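PDB 3KE6: protein Rv1364c/MT1410 from Mycobacterium tuberculosis, which combines a manganese-binding PP2C-type phosphatase domain with a histidine-kinase-like ATPase domain of anti-sigma-factor type, and probably regulates sigma-factor activity. Local coordinates for residues A[159-164]-A[169-174]. Numbering follows the deposited sequence.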
loop_
_atom_site.group_PDB
_atom_site.type_symbol
_atom_site.label_atom_id
_atom_site.label_comp_id
_atom_site.label_asym_id
_atom_site.label_seq_id
_atom_site.Cartn_x
_atom_site.Cartn_y
_atom_site.Cartn_z
ATOM N N THR A 159 21.003 8.285 -5.994
ATOM C CA THR A 159 21.654 7.047 -6.427
ATOM C C THR A 159 22.590 7.299 -7.593
ATOM O O THR A 159 23.486 6.500 -7.850
ATOM C CB THR A 159 20.611 5.912 -6.754
ATOM O OG1 THR A 159 21.281 4.651 -6.832
ATOM C CG2 THR A 159 19.886 6.158 -8.055
ATOM N N GLY A 160 22.393 8.417 -8.285
ATOM C CA GLY A 160 23.224 8.770 -9.429
ATOM C C GLY A 160 22.517 8.528 -10.745
ATOM O O GLY A 160 23.004 8.931 -11.797
ATOM N N ALA A 161 21.372 7.867 -10.688
ATOM C CA ALA A 161 20.516 7.703 -11.847
ATOM C C ALA A 161 19.940 9.046 -12.286
ATOM O O ALA A 161 19.775 9.964 -11.475
ATOM C CB ALA A 161 19.367 6.718 -11.522
ATOM N N GLY A 162 19.627 9.130 -13.577
ATOM C CA GLY A 162 19.017 10.305 -14.207
ATOM C C GLY A 162 17.672 9.897 -14.795
ATOM O O GLY A 162 17.274 8.741 -14.690
ATOM N N PRO A 163 16.965 10.841 -15.431
ATOM C CA PRO A 163 15.617 10.543 -15.916
ATOM C C PRO A 163 15.628 9.609 -17.116
ATOM O O PRO A 163 16.696 9.256 -17.606
ATOM C CB PRO A 163 15.082 11.912 -16.326
ATOM C CG PRO A 163 16.295 12.713 -16.642
ATOM C CD PRO A 163 17.381 12.220 -15.740
ATOM N N LEU A 164 14.443 9.209 -17.574
ATOM C CA LEU A 164 14.322 8.437 -18.813
ATOM C C LEU A 164 14.987 9.131 -19.993
ATOM O O LEU A 164 14.831 10.333 -20.183
ATOM C CB LEU A 164 12.856 8.207 -19.171
ATOM C CG LEU A 164 12.204 6.944 -18.615
ATOM C CD1 LEU A 164 12.523 6.780 -17.151
ATOM C CD2 LEU A 164 10.711 7.014 -18.871
ATOM N N GLY A 169 22.005 5.033 -17.094
ATOM C CA GLY A 169 21.798 3.712 -16.516
ATOM C C GLY A 169 20.870 3.888 -15.343
ATOM O O GLY A 169 20.187 4.909 -15.248
ATOM N N PHE A 170 20.834 2.897 -14.455
ATOM C CA PHE A 170 19.961 2.940 -13.274
ATOM C C PHE A 170 20.615 2.275 -12.071
ATOM O O PHE A 170 20.124 1.259 -11.572
ATOM C CB PHE A 170 18.623 2.282 -13.577
ATOM C CG PHE A 170 17.814 3.023 -14.582
ATOM C CD1 PHE A 170 16.963 4.045 -14.184
ATOM C CD2 PHE A 170 17.906 2.713 -15.932
ATOM C CE1 PHE A 170 16.215 4.747 -15.116
ATOM C CE2 PHE A 170 17.157 3.405 -16.870
ATOM C CZ PHE A 170 16.311 4.426 -16.462
ATOM N N PRO A 171 21.734 2.848 -11.602
ATOM C CA PRO A 171 22.403 2.383 -10.385
ATOM C C PRO A 171 21.506 2.475 -9.155
ATOM O O PRO A 171 20.609 3.319 -9.112
ATOM C CB PRO A 171 23.601 3.330 -10.259
ATOM C CG PRO A 171 23.284 4.496 -11.125
ATOM C CD PRO A 171 22.447 3.973 -12.229
ATOM N N VAL A 172 21.746 1.611 -8.172
ATOM C CA VAL A 172 20.850 1.469 -7.017
ATOM C C VAL A 172 21.629 1.420 -5.702
ATOM O O VAL A 172 22.714 0.862 -5.654
ATOM C CB VAL A 172 19.970 0.185 -7.112
ATOM C CG1 VAL A 172 18.899 0.337 -8.187
ATOM C CG2 VAL A 172 20.815 -1.052 -7.370
ATOM N N ARG A 173 21.070 2.007 -4.647
ATOM C CA ARG A 173 21.698 2.008 -3.324
ATOM C C ARG A 173 20.783 1.312 -2.339
ATOM O O ARG A 173 19.651 0.989 -2.675
ATOM C CB ARG A 173 21.937 3.433 -2.825
ATOM C CG ARG A 173 23.006 4.207 -3.537
ATOM C CD ARG A 173 23.198 5.585 -2.890
ATOM N NE ARG A 173 24.223 5.579 -1.844
ATOM C CZ ARG A 173 24.027 5.297 -0.552
ATOM N NH1 ARG A 173 22.833 4.983 -0.071
ATOM N NH2 ARG A 173 25.061 5.332 0.281
ATOM N N SER A 174 21.269 1.111 -1.117
ATOM C CA SER A 174 20.480 0.478 -0.070
ATOM C C SER A 174 20.543 1.219 1.258
ATOM O O SER A 174 21.546 1.823 1.589
ATOM C CB SER A 174 20.931 -0.968 0.121
ATOM O OG SER A 174 20.305 -1.796 -0.846
#
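With chi1 of T159 at -165°, the hydroxyl OG1 swings anti to the backbone N and reaches P171, while chi1 of F170 at -66° sets CG anti to the carbonyl carbon, beside the backbone N, and brings the ring back obliquely alongside CB of A161 and O of G162, although its CB sets off away from them. OG1 of T159 donates to the carbonyl O of P171 at 2.7 Å. The approach is steep: the C=O...OG1 angle is 101°, and the hydroxyl sits above the carbonyl plane, off the lone pairs. The methyl CG2 of T159 lies against the same oxygen, so both branches of the threonine meet one carbonyl. Beyond it, CG of R173 passes 3.7 Å from OG1 of T159, and its chain bends at chi3, with CD near CA of T159.

The two segments run roughly antiparallel, T159 facing V172 and A161 facing F170, though no backbone hydrogen bonds join them, as the loop after strand 153-155 doubles back to lead into strand 173-176, an edge of the five-stranded antiparallel sheet in this PP2C-type SpoIIE domain. N of T159 hydrogen-bonds to OG1 of T138 in strand 133-139, the neighbour of that edge strand.

Toward the turn, contacts are mainly van der Waals. CB of A161 makes the apolar ones, 4.2 Å from CD of P171 and 4.5 Å from CD1 of F170; CG of P171 rests 3.9 Å from N of A161. G160, whose backbone angles would jam a CB against the carbonyl before it, brings its C atom near CG of P171. F170 is buried, its ring packing on L104, E105 and D108 of helix 100-110, whereas P171 remains exposed at the surface.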